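Local atomic coordinates of transcobalamin-1 (Homo sapiens, PDB entry 4KKI), a protein that binds vitamin B12 with femtomolar affinity, carries it as a transport protein and protects it from the acidic environment of the stomach. Residues N56-L61 against T70-M75; L97-L102 against Y116-K121; A191-T196 against L251-D256. All blocks are in the same frame, centred on the assembly; numbering follows the deposited sequence.

Interaction 1 (N56-L61 against T70-M75); sequences NVVLSL and TLMQKM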
ATOM      1  N   ASN A  56      -6.110   7.599   3.167  1.00 39.92           N
ATOM      2  CA  ASN A  56      -4.680   7.331   3.276  1.00 40.30           C
ATOM      3  C   ASN A  56      -3.870   8.612   3.458  1.00 38.93           C
ATOM      4  O   ASN A  56      -2.902   8.649   4.219  1.00 45.40           O
ATOM      5  CB  ASN A  56      -4.189   6.573   2.041  1.00 38.91           C
ATOM      6  CG  ASN A  56      -4.612   7.235   0.742  1.00 52.97           C
ATOM      7  OD1 ASN A  56      -5.251   8.290   0.745  1.00 52.21           O
ATOM      8  ND2 ASN A  56      -4.252   6.618  -0.380  1.00 49.19           N
ATOM      9  N   VAL A  57      -4.282   9.659   2.755  1.00 33.11           N
ATOM     10  CA  VAL A  57      -3.599  10.943   2.793  1.00 32.67           C
ATOM     11  C   VAL A  57      -3.678  11.573   4.183  1.00 43.39           C
ATOM     12  O   VAL A  57      -2.662  11.982   4.750  1.00 45.56           O
ATOM     13  CB  VAL A  57      -4.199  11.905   1.747  1.00 44.21           C
ATOM     14  CG1 VAL A  57      -3.678  13.316   1.945  1.00 44.22           C
ATOM     15  CG2 VAL A  57      -3.904  11.401   0.339  1.00 41.03           C
ATOM     16  N   VAL A  58      -4.888  11.638   4.731  1.00 33.51           N
ATOM     17  CA  VAL A  58      -5.107  12.231   6.045  1.00 36.16           C
ATOM     18  C   VAL A  58      -4.433  11.404   7.142  1.00 38.82           C
ATOM     19  O   VAL A  58      -3.831  11.959   8.061  1.00 36.87           O
ATOM     20  CB  VAL A  58      -6.618  12.423   6.342  1.00 40.09           C
ATOM     21  CG1 VAL A  58      -6.850  12.760   7.807  1.00 35.01           C
ATOM     22  CG2 VAL A  58      -7.200  13.509   5.444  1.00 37.27           C
ATOM     23  N   LEU A  59      -4.524  10.081   7.033  1.00 35.91           N
ATOM     24  CA  LEU A  59      -3.831   9.183   7.955  1.00 41.49           C
ATOM     25  C   LEU A  59      -2.336   9.483   7.984  1.00 39.50           C
ATOM     26  O   LEU A  59      -1.736   9.599   9.050  1.00 40.32           O
ATOM     27  CB  LEU A  59      -4.053   7.722   7.557  1.00 37.67           C
ATOM     28  CG  LEU A  59      -3.169   6.672   8.242  1.00 38.59           C
ATOM     29  CD1 LEU A  59      -3.289   6.743   9.757  1.00 33.57           C
ATOM     30  CD2 LEU A  59      -3.513   5.273   7.750  1.00 35.06           C
ATOM     31  N   SER A  60      -1.752   9.612   6.799  1.00 35.98           N
ATOM     32  CA  SER A  60      -0.332   9.893   6.652  1.00 36.27           C
ATOM     33  C   SER A  60       0.055  11.204   7.332  1.00 34.50           C
ATOM     34  O   SER A  60       1.046  11.272   8.059  1.00 37.34           O
ATOM     35  CB  SER A  60       0.026   9.948   5.164  1.00 33.93           C
ATOM     36  OG  SER A  60       1.359  10.379   4.968  1.00 47.20           O
ATOM     37  N   LEU A  61      -0.740  12.241   7.092  1.00 39.80           N
ATOM     38  CA  LEU A  61      -0.472  13.568   7.635  1.00 46.82           C
ATOM     39  C   LEU A  61      -0.623  13.634   9.153  1.00 45.02           C
ATOM     40  O   LEU A  61       0.234  14.188   9.845  1.00 43.55           O
ATOM     41  CB  LEU A  61      -1.384  14.600   6.967  1.00 47.25           C
ATOM     42  CG  LEU A  61      -1.086  14.824   5.483  1.00 44.31           C
ATOM     43  CD1 LEU A  61      -2.192  15.620   4.814  1.00 41.86           C
ATOM     44  CD2 LEU A  61       0.255  15.523   5.320  1.00 35.55           C
ATOM     45  N   THR A  70      -8.834  20.978   4.403  1.00 43.52           N
ATOM     46  CA  THR A  70      -9.498  20.623   3.150  1.00 43.68           C
ATOM     47  C   THR A  70      -9.520  19.114   2.927  1.00 45.46           C
ATOM     48  O   THR A  70     -10.550  18.547   2.564  1.00 55.85           O
ATOM     49  CB  THR A  70      -8.827  21.298   1.941  1.00 43.23           C
ATOM     50  OG1 THR A  70      -7.415  21.061   1.984  1.00 39.48           O
ATOM     51  CG2 THR A  70      -9.085  22.794   1.954  1.00 43.70           C
ATOM     52  N   LEU A  71      -8.378  18.473   3.152  1.00 45.38           N
ATOM     53  CA  LEU A  71      -8.271  17.027   3.010  1.00 47.13           C
ATOM     54  C   LEU A  71      -9.072  16.314   4.094  1.00 41.18           C
ATOM     55  O   LEU A  71      -9.674  15.268   3.849  1.00 41.79           O
ATOM     56  CB  LEU A  71      -6.803  16.594   3.053  1.00 42.61           C
ATOM     57  CG  LEU A  71      -5.963  17.039   1.854  1.00 48.07           C
ATOM     58  CD1 LEU A  71      -4.481  16.811   2.105  1.00 39.36           C
ATOM     59  CD2 LEU A  71      -6.414  16.309   0.592  1.00 40.98           C
ATOM     60  N   MET A  72      -9.076  16.887   5.291  1.00 42.73           N
ATOM     61  CA  MET A  72      -9.850  16.341   6.398  1.00 49.63           C
ATOM     62  C   MET A  72     -11.343  16.336   6.067  1.00 52.31           C
ATOM     63  O   MET A  72     -12.038  15.347   6.306  1.00 41.00           O
ATOM     64  CB  MET A  72      -9.591  17.147   7.671  1.00 50.83           C
ATOM     65  CG  MET A  72     -10.463  16.742   8.842  1.00 67.53           C
ATOM     66  SD  MET A  72     -10.062  15.092   9.436  1.00 78.42           S
ATOM     67  CE  MET A  72      -8.364  15.342   9.948  1.00 89.76           C
ATOM     68  N   GLN A  73     -11.824  17.443   5.507  1.00 50.60           N
ATOM     69  CA  GLN A  73     -13.222  17.563   5.098  1.00 53.76           C
ATOM     70  C   GLN A  73     -13.554  16.577   3.987  1.00 52.97           C
ATOM     71  O   GLN A  73     -14.633  15.984   3.972  1.00 50.22           O
ATOM     72  CB  GLN A  73     -13.526  18.988   4.632  1.00 44.83           C
ATOM     73  CG  GLN A  73     -13.463  20.023   5.737  1.00 52.49           C
ATOM     74  CD  GLN A  73     -13.467  21.447   5.214  1.00 65.72           C
ATOM     75  OE1 GLN A  73     -13.397  22.400   5.988  1.00 79.51           O
ATOM     76  NE2 GLN A  73     -13.543  21.599   3.896  1.00 61.52           N
ATOM     77  N   LYS A  74     -12.624  16.411   3.053  1.00 47.32           N
ATOM     78  CA  LYS A  74     -12.819  15.471   1.960  1.00 55.71           C
ATOM     79  C   LYS A  74     -12.946  14.049   2.491  1.00 55.49           C
ATOM     80  O   LYS A  74     -13.791  13.282   2.032  1.00 55.54           O
ATOM     81  CB  LYS A  74     -11.668  15.551   0.955  1.00 53.42           C
ATOM     82  CG  LYS A  74     -11.829  14.597  -0.223  1.00 53.91           C
ATOM     83  CD  LYS A  74     -10.633  14.638  -1.157  1.00 50.90           C
ATOM     84  CE  LYS A  74     -10.790  13.628  -2.286  1.00 55.97           C
ATOM     85  NZ  LYS A  74      -9.554  13.504  -3.107  1.00 61.00           N
ATOM     86  N   MET A  75     -12.106  13.704   3.464  1.00 47.11           N
ATOM     87  CA  MET A  75     -12.095  12.348   3.998  1.00 48.92           C
ATOM     88  C   MET A  75     -13.392  12.023   4.722  1.00 47.79           C
ATOM     89  O   MET A  75     -13.950  10.939   4.552  1.00 54.15           O
ATOM     90  CB  MET A  75     -10.910  12.127   4.937  1.00 46.06           C
ATOM     91  CG  MET A  75     -10.834  10.703   5.470  1.00 44.13           C
ATOM     92  SD  MET A  75      -9.715  10.490   6.866  1.00 48.69           S
ATOM     93  CE  MET A  75     -10.491  11.533   8.098  1.00 44.74           C
TER
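Leu71 of helix 69-85 opens the contact by pressing its CD1 methyl between two side chains of helix 55-63, 3.6 Å from Val57 CG1 and 3.7 Å from Leu61 CD1. It crosses both side chains at about a right angle, and its one methyl meets branches a turn apart. The backbone of Leu71 takes part as well: Val58 CG2 lies 3.4 Å from Leu71 O, a van der Waals contact that brings the valine down onto the helix backbone itself. Met72 reaches the same valine by folding back. Its chain bends at both chi2 (68°) and chi3 (62°), which carries CE to 3.7 Å from Val58 CG1. Met75, three residues on, brings its sulfur SD to 3.7 Å from Val58 CB, while Met75 CE touches CG1 of that valine at 3.9 Å. Val58 thus packs against Leu71, Met72 and Met75 together, and an alanine here would probably open a gap between Leu71 and the two methionines and leave Met72 CE without its valine partner. The axes pass 9.4 Å apart, with the N-to-C directions at 134°, as two consecutive helices pack in a helical hairpin within the alpha6-alpha6 barrel. Met43 and Ile44 of helix 37-45 pack on Val57 and Leu71 respectively, Leu291 of helix 284-294 packs on Leu61, and Ala101 of helix 92-102 lies against Met75.

Interaction 2 (L97-L102 against Y116-K121); sequences LIILAL and YHLIDK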
ATOM      1  N   LEU A  97      -8.215   1.174   7.098  1.00 37.44           N
ATOM      2  CA  LEU A  97      -7.587   2.481   6.911  1.00 42.52           C
ATOM      3  C   LEU A  97      -8.468   3.607   7.436  1.00 42.90           C
ATOM      4  O   LEU A  97      -7.968   4.593   7.975  1.00 42.43           O
ATOM      5  CB  LEU A  97      -7.254   2.724   5.438  1.00 36.45           C
ATOM      6  CG  LEU A  97      -6.035   1.987   4.880  1.00 44.27           C
ATOM      7  CD1 LEU A  97      -5.903   2.236   3.387  1.00 42.67           C
ATOM      8  CD2 LEU A  97      -4.766   2.410   5.607  1.00 37.40           C
ATOM      9  N   ILE A  98      -9.779   3.459   7.269  1.00 49.19           N
ATOM     10  CA  ILE A  98     -10.722   4.454   7.763  1.00 42.14           C
ATOM     11  C   ILE A  98     -10.612   4.574   9.275  1.00 38.93           C
ATOM     12  O   ILE A  98     -10.509   5.674   9.817  1.00 42.49           O
ATOM     13  CB  ILE A  98     -12.168   4.110   7.368  1.00 40.74           C
ATOM     14  CG1 ILE A  98     -12.366   4.338   5.870  1.00 38.25           C
ATOM     15  CG2 ILE A  98     -13.162   4.953   8.157  1.00 34.14           C
ATOM     16  CD1 ILE A  98     -13.747   3.990   5.379  1.00 38.45           C
ATOM     17  N   ILE A  99     -10.612   3.428   9.947  1.00 40.10           N
ATOM     18  CA  ILE A  99     -10.499   3.389  11.397  1.00 45.48           C
ATOM     19  C   ILE A  99      -9.167   3.982  11.855  1.00 48.02           C
ATOM     20  O   ILE A  99      -9.122   4.755  12.812  1.00 42.46           O
ATOM     21  CB  ILE A  99     -10.660   1.951  11.932  1.00 47.96           C
ATOM     22  CG1 ILE A  99     -12.052   1.415  11.582  1.00 51.52           C
ATOM     23  CG2 ILE A  99     -10.421   1.905  13.436  1.00 46.18           C
ATOM     24  CD1 ILE A  99     -12.297  -0.022  11.997  1.00 45.48           C
ATOM     25  N   LEU A 100      -8.090   3.631  11.157  1.00 41.94           N
ATOM     26  CA  LEU A 100      -6.766   4.141  11.497  1.00 44.55           C
ATOM     27  C   LEU A 100      -6.706   5.654  11.329  1.00 47.36           C
ATOM     28  O   LEU A 100      -6.223   6.361  12.211  1.00 52.84           O
ATOM     29  CB  LEU A 100      -5.682   3.474  10.647  1.00 31.69           C
ATOM     30  CG  LEU A 100      -5.456   1.975  10.862  1.00 44.15           C
ATOM     31  CD1 LEU A 100      -4.453   1.444   9.848  1.00 42.21           C
ATOM     32  CD2 LEU A 100      -4.996   1.684  12.284  1.00 40.00           C
ATOM     33  N   ALA A 101      -7.206   6.141  10.198  1.00 39.82           N
ATOM     34  CA  ALA A 101      -7.221   7.574   9.921  1.00 44.25           C
ATOM     35  C   ALA A 101      -8.064   8.355  10.932  1.00 48.56           C
ATOM     36  O   ALA A 101      -7.705   9.464  11.319  1.00 52.41           O
ATOM     37  CB  ALA A 101      -7.715   7.836   8.507  1.00 34.39           C
ATOM     38  N   LEU A 102      -9.180   7.772  11.358  1.00 46.49           N
ATOM     39  CA  LEU A 102     -10.078   8.449  12.288  1.00 47.70           C
ATOM     40  C   LEU A 102      -9.559   8.419  13.723  1.00 41.48           C
ATOM     41  O   LEU A 102      -9.984   9.214  14.560  1.00 50.13           O
ATOM     42  CB  LEU A 102     -11.483   7.839  12.233  1.00 47.78           C
ATOM     43  CG  LEU A 102     -12.349   8.161  11.013  1.00 50.95           C
ATOM     44  CD1 LEU A 102     -13.616   7.316  11.015  1.00 40.56           C
ATOM     45  CD2 LEU A 102     -12.695   9.645  10.971  1.00 45.94           C
ATOM     46  N   TYR A 116     -20.500   4.567  14.497  1.00 57.21           N
ATOM     47  CA  TYR A 116     -20.867   3.759  13.338  1.00 58.60           C
ATOM     48  C   TYR A 116     -20.532   2.287  13.558  1.00 55.77           C
ATOM     49  O   TYR A 116     -20.818   1.445  12.703  1.00 60.06           O
ATOM     50  CB  TYR A 116     -20.155   4.264  12.081  1.00 60.36           C
ATOM     51  CG  TYR A 116     -20.561   5.654  11.642  1.00 71.61           C
ATOM     52  CD1 TYR A 116     -21.845   6.132  11.873  1.00 71.07           C
ATOM     53  CD2 TYR A 116     -19.657   6.488  10.995  1.00 73.36           C
ATOM     54  CE1 TYR A 116     -22.218   7.402  11.470  1.00 72.54           C
ATOM     55  CE2 TYR A 116     -20.020   7.759  10.590  1.00 79.50           C
ATOM     56  CZ  TYR A 116     -21.301   8.211  10.830  1.00 83.22           C
ATOM     57  OH  TYR A 116     -21.664   9.476  10.427  1.00 91.47           O
ATOM     58  N   HIS A 117     -19.926   1.990  14.705  1.00 52.84           N
ATOM     59  CA  HIS A 117     -19.489   0.636  15.044  1.00 58.10           C
ATOM     60  C   HIS A 117     -18.559   0.043  13.986  1.00 57.75           C
ATOM     61  O   HIS A 117     -18.718  -1.107  13.574  1.00 60.99           O
ATOM     62  CB  HIS A 117     -20.692  -0.280  15.296  1.00 55.13           C
ATOM     63  CG  HIS A 117     -21.422   0.028  16.565  1.00 53.28           C
ATOM     64  ND1 HIS A 117     -21.282  -0.732  17.707  1.00 64.81           N
ATOM     65  CD2 HIS A 117     -22.283   1.023  16.880  1.00 57.88           C
ATOM     66  CE1 HIS A 117     -22.033  -0.223  18.667  1.00 64.88           C
ATOM     67  NE2 HIS A 117     -22.651   0.843  18.191  1.00 60.14           N
ATOM     68  N   LEU A 118     -17.584   0.838  13.561  1.00 50.96           N
ATOM     69  CA  LEU A 118     -16.670   0.440  12.497  1.00 55.22           C
ATOM     70  C   LEU A 118     -15.754  -0.703  12.919  1.00 52.66           C
ATOM     71  O   LEU A 118     -15.365  -1.532  12.095  1.00 44.46           O
ATOM     72  CB  LEU A 118     -15.841   1.639  12.029  1.00 43.99           C
ATOM     73  CG  LEU A 118     -16.653   2.811  11.475  1.00 52.20           C
ATOM     74  CD1 LEU A 118     -15.739   3.895  10.918  1.00 47.85           C
ATOM     75  CD2 LEU A 118     -17.632   2.330  10.414  1.00 49.81           C
ATOM     76  N   ILE A 119     -15.409  -0.739  14.202  1.00 43.92           N
ATOM     77  CA  ILE A 119     -14.568  -1.804  14.733  1.00 44.88           C
ATOM     78  C   ILE A 119     -15.304  -3.135  14.639  1.00 52.53           C
ATOM     79  O   ILE A 119     -14.740  -4.137  14.198  1.00 49.64           O
ATOM     80  CB  ILE A 119     -14.162  -1.531  16.197  1.00 51.48           C
ATOM     81  CG1 ILE A 119     -13.245  -0.309  16.277  1.00 52.85           C
ATOM     82  CG2 ILE A 119     -13.466  -2.740  16.798  1.00 46.53           C
ATOM     83  CD1 ILE A 119     -12.796   0.018  17.689  1.00 55.14           C
ATOM     84  N   ASP A 120     -16.572  -3.133  15.045  1.00 49.02           N
ATOM     85  CA  ASP A 120     -17.410  -4.320  14.935  1.00 56.67           C
ATOM     86  C   ASP A 120     -17.528  -4.758  13.479  1.00 50.13           C
ATOM     87  O   ASP A 120     -17.463  -5.950  13.174  1.00 50.13           O
ATOM     88  CB  ASP A 120     -18.798  -4.066  15.532  1.00 64.38           C
ATOM     89  CG  ASP A 120     -18.766  -3.903  17.041  1.00 72.25           C
ATOM     90  OD1 ASP A 120     -17.697  -3.548  17.580  1.00 74.66           O
ATOM     91  OD2 ASP A 120     -19.809  -4.129  17.690  1.00 86.76           O
ATOM     92  N   LYS A 121     -17.686  -3.789  12.582  1.00 42.21           N
ATOM     93  CA  LYS A 121     -17.817  -4.085  11.158  1.00 49.27           C
ATOM     94  C   LYS A 121     -16.522  -4.657  10.594  1.00 48.57           C
ATOM     95  O   LYS A 121     -16.543  -5.537   9.733  1.00 52.30           O
ATOM     96  CB  LYS A 121     -18.239  -2.836  10.378  1.00 56.23           C
ATOM     97  CG  LYS A 121     -19.699  -2.452  10.567  1.00 71.78           C
ATOM     98  CD  LYS A 121     -20.626  -3.502   9.974  1.00 86.30           C
ATOM     99  CE  LYS A 121     -22.082  -3.232  10.332  1.00 96.95           C
ATOM    100  NZ  LYS A 121     -22.533  -1.878   9.909  1.00100.50           N
TER
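The first turn of helix 118-135 sets Leu118 against Ile98, Ile99 and Leu102 on the last turns of helix 92-102. Leu118 divides its contacts by atom. Its CB faces the side of Ile99, 3.8 Å from CG1, the two side chains sliding past each other in opposite directions, whereas its CD1 methyl sits 3.9 Å from Ile98 CG2 and 4.0 Å from Leu102 CD1. Both of these neighbours cross the leucine at about a right angle. Ile99 extends further, because its CG1 stands beside the backbone N (chi1 -62°) and its chain then runs straight out (chi2 177°), which lays CD1 on the helix backbone, 3.4 Å from Leu118 O. The same methyl meets Ile119 CG1 more loosely, at 4.4 Å. In the alpha6-alpha6 barrel of the N-terminal domain, this joins helix 92-102 to helix 118-135, with the short helix 111-115 between them in the chain. His117 makes the turn into the second of them: it has left helical geometry with a positive phi of 56° and occupies the N-cap position, and Lys121 N bonds back to His117 O at 3.0 Å. No hydrogen bond crosses between the segments. Ile79 of helix 69-85 lies against both Ile98 and Leu102, while Leu112 and Ile113 pack on Leu102 and Phe157 touches Ile119.

Interaction 3 (A191-T196 against L251-D256); sequences AVLALT and LFVSSD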
ATOM      1  N   ALA A 191       2.569  -6.745   7.387  1.00 34.78           N
ATOM      2  CA  ALA A 191       2.422  -7.904   8.265  1.00 39.27           C
ATOM      3  C   ALA A 191       3.288  -7.743   9.509  1.00 41.04           C
ATOM      4  O   ALA A 191       2.843  -8.008  10.624  1.00 39.21           O
ATOM      5  CB  ALA A 191       2.777  -9.186   7.526  1.00 39.22           C
ATOM      6  N   VAL A 192       4.526  -7.299   9.311  1.00 36.85           N
ATOM      7  CA  VAL A 192       5.432  -7.034  10.422  1.00 37.61           C
ATOM      8  C   VAL A 192       4.853  -6.002  11.386  1.00 34.05           C
ATOM      9  O   VAL A 192       4.930  -6.171  12.604  1.00 37.93           O
ATOM     10  CB  VAL A 192       6.814  -6.566   9.924  1.00 38.58           C
ATOM     11  CG1 VAL A 192       7.614  -5.943  11.058  1.00 36.18           C
ATOM     12  CG2 VAL A 192       7.571  -7.734   9.308  1.00 29.06           C
ATOM     13  N   LEU A 193       4.262  -4.943  10.843  1.00 29.54           N
ATOM     14  CA  LEU A 193       3.664  -3.903  11.677  1.00 34.12           C
ATOM     15  C   LEU A 193       2.491  -4.468  12.469  1.00 42.83           C
ATOM     16  O   LEU A 193       2.307  -4.145  13.644  1.00 39.35           O
ATOM     17  CB  LEU A 193       3.202  -2.719  10.824  1.00 31.69           C
ATOM     18  CG  LEU A 193       4.301  -1.877  10.173  1.00 39.57           C
ATOM     19  CD1 LEU A 193       3.700  -0.887   9.194  1.00 41.12           C
ATOM     20  CD2 LEU A 193       5.117  -1.153  11.232  1.00 33.83           C
ATOM     21  N   ALA A 194       1.707  -5.320  11.815  1.00 39.78           N
ATOM     22  CA  ALA A 194       0.552  -5.946  12.447  1.00 39.13           C
ATOM     23  C   ALA A 194       0.978  -6.934  13.526  1.00 38.83           C
ATOM     24  O   ALA A 194       0.477  -6.892  14.650  1.00 39.72           O
ATOM     25  CB  ALA A 194      -0.312  -6.639  11.402  1.00 33.18           C
ATOM     26  N   LEU A 195       1.905  -7.823  13.179  1.00 42.70           N
ATOM     27  CA  LEU A 195       2.395  -8.828  14.115  1.00 41.18           C
ATOM     28  C   LEU A 195       3.063  -8.184  15.325  1.00 45.43           C
ATOM     29  O   LEU A 195       2.971  -8.692  16.443  1.00 40.09           O
ATOM     30  CB  LEU A 195       3.368  -9.785  13.417  1.00 35.70           C
ATOM     31  CG  LEU A 195       2.780 -10.673  12.316  1.00 35.22           C
ATOM     32  CD1 LEU A 195       3.872 -11.451  11.591  1.00 34.39           C
ATOM     33  CD2 LEU A 195       1.735 -11.620  12.886  1.00 34.87           C
ATOM     34  N   THR A 196       3.729  -7.057  15.094  1.00 35.23           N
ATOM     35  CA  THR A 196       4.422  -6.350  16.163  1.00 37.23           C
ATOM     36  C   THR A 196       3.422  -5.739  17.137  1.00 47.41           C
ATOM     37  O   THR A 196       3.668  -5.681  18.343  1.00 41.00           O
ATOM     38  CB  THR A 196       5.339  -5.252  15.599  1.00 42.31           C
ATOM     39  OG1 THR A 196       6.241  -5.829  14.645  1.00 38.05           O
ATOM     40  CG2 THR A 196       6.138  -4.596  16.709  1.00 32.76           C
ATOM     41  N   LEU A 251      11.020  -2.051   9.643  1.00 37.45           N
ATOM     42  CA  LEU A 251      12.363  -2.179  10.198  1.00 34.89           C
ATOM     43  C   LEU A 251      12.560  -1.283  11.422  1.00 45.89           C
ATOM     44  O   LEU A 251      13.347  -1.609  12.314  1.00 41.58           O
ATOM     45  CB  LEU A 251      13.426  -1.877   9.136  1.00 33.83           C
ATOM     46  CG  LEU A 251      13.491  -2.837   7.942  1.00 44.80           C
ATOM     47  CD1 LEU A 251      14.590  -2.420   6.980  1.00 48.45           C
ATOM     48  CD2 LEU A 251      13.700  -4.275   8.404  1.00 43.06           C
ATOM     49  N   PHE A 252      11.847  -0.159  11.456  1.00 39.53           N
ATOM     50  CA  PHE A 252      11.874   0.743  12.607  1.00 41.18           C
ATOM     51  C   PHE A 252      11.475   0.025  13.892  1.00 41.30           C
ATOM     52  O   PHE A 252      12.084   0.227  14.940  1.00 39.74           O
ATOM     53  CB  PHE A 252      10.924   1.931  12.401  1.00 38.40           C
ATOM     54  CG  PHE A 252      11.479   3.023  11.529  1.00 32.81           C
ATOM     55  CD1 PHE A 252      12.754   2.927  10.993  1.00 29.71           C
ATOM     56  CD2 PHE A 252      10.727   4.154  11.259  1.00 31.85           C
ATOM     57  CE1 PHE A 252      13.261   3.935  10.196  1.00 36.03           C
ATOM     58  CE2 PHE A 252      11.229   5.168  10.467  1.00 38.40           C
ATOM     59  CZ  PHE A 252      12.499   5.058   9.932  1.00 35.14           C
ATOM     60  N   VAL A 253      10.448  -0.815  13.802  1.00 38.69           N
ATOM     61  CA  VAL A 253       9.877  -1.447  14.985  1.00 39.98           C
ATOM     62  C   VAL A 253      10.409  -2.859  15.226  1.00 45.87           C
ATOM     63  O   VAL A 253       9.990  -3.529  16.171  1.00 35.51           O
ATOM     64  CB  VAL A 253       8.337  -1.503  14.902  1.00 38.80           C
ATOM     65  CG1 VAL A 253       7.773  -0.116  14.626  1.00 36.87           C
ATOM     66  CG2 VAL A 253       7.894  -2.488  13.828  1.00 31.83           C
ATOM     67  N   SER A 254      11.330  -3.307  14.379  1.00 38.04           N
ATOM     68  CA  SER A 254      11.835  -4.673  14.476  1.00 45.54           C
ATOM     69  C   SER A 254      13.364  -4.754  14.533  1.00 47.02           C
ATOM     70  O   SER A 254      13.976  -5.604  13.884  1.00 46.21           O
ATOM     71  CB  SER A 254      11.285  -5.530  13.329  1.00 44.20           C
ATOM     72  OG  SER A 254      11.627  -4.989  12.065  1.00 57.20           O
ATOM     73  N   SER A 255      13.970  -3.886  15.333  1.00 43.26           N
ATOM     74  CA  SER A 255      15.420  -3.857  15.493  1.00 50.03           C
ATOM     75  C   SER A 255      15.953  -5.087  16.217  1.00 57.69           C
ATOM     76  O   SER A 255      17.153  -5.291  16.303  1.00 62.62           O
ATOM     77  CB  SER A 255      15.848  -2.602  16.243  1.00 47.36           C
ATOM     78  OG  SER A 255      14.783  -1.681  16.339  1.00 68.64           O
ATOM     79  N   ASP A 256      15.050  -5.905  16.727  1.00 46.42           N
ATOM     80  CA  ASP A 256      15.411  -7.132  17.419  1.00 54.36           C
ATOM     81  C   ASP A 256      16.015  -8.155  16.472  1.00 63.65           C
ATOM     82  O   ASP A 256      16.718  -9.070  16.900  1.00 66.09           O
ATOM     83  CB  ASP A 256      14.168  -7.744  18.061  1.00 60.00           C
ATOM     84  CG  ASP A 256      13.726  -7.006  19.303  1.00 54.38           C
ATOM     85  OD1 ASP A 256      14.343  -5.972  19.644  1.00 62.96           O
ATOM     86  OD2 ASP A 256      12.757  -7.465  19.936  1.00 54.33           O
TER
HETATM   87  O   HOH W   1       8.869  -6.490  15.264  1.00 46.52           O
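Thr196 OG1 accepts a hydrogen bond from water 1 at 2.8 Å, and the same water gives its second proton to Val253 O over a longer 3.3 Å, so that a single molecule bridges helix 185-203 and the 251-256 segment. The threonine hydroxyl stands beside its own backbone N (chi1 -55°), which turns it back over the preceding helical turn toward Val192 O; the modelled separation there is too short to be taken at face value, but the direction is that of a hydroxyl donating within its own helix. Val253 O has a further hydrogen-bond partner in a di(hydroxyethyl)ether molecule, probably from the crystallisation liquor. Beside this water bridge, the packing converges on one methyl, Val253 CG2. It lies 3.8 Å from Thr196 OG1, an ordinary van der Waals approach, and 4.0 Å from Thr196 CG2, the two side chains meeting at a slant. Leu193 comes in at about a right angle and brings CD2 to 4.0 Å from the same methyl, while Val192 CG1 stays farther off at 4.4 Å. Torsion accounts for this focus: with chi1 at -53° Val253 puts CG2 between its backbone N and carbonyl carbon. Ser254 also faces Val192, with OG 4.2 Å from CG1, but its polar bond goes back to Ala250 O. Leu224 and Val225 of helix 213-229 pack on Val192 and Ser254 respectively. The contact joins helix 185-203 to the residues that directly follow helix 244-252, within the alpha6-alpha6 barrel of the N-terminal domain.

All three contacts lie in the helical N-terminal domain and are mostly buried, each with one partly exposed member, yet they differ in chemistry. Interactions 1 and 2 rest on apolar side chains, with no hydrogen bond between the segments, and adjoin one another: Met75 and Leu59 of the former pack on Ala101 of the latter, so helices 55-63, 69-85 and 92-102 form one continuous core. The first is the more extensive, with two methionines and a leucine packed against a valine; the second uses only branched aliphatic side chains. Interaction 3 stands apart, with no touch to either and its centre about 25 Å from that of interaction 1. There helix meets partly loop, and a water carries the polar link that the others lack.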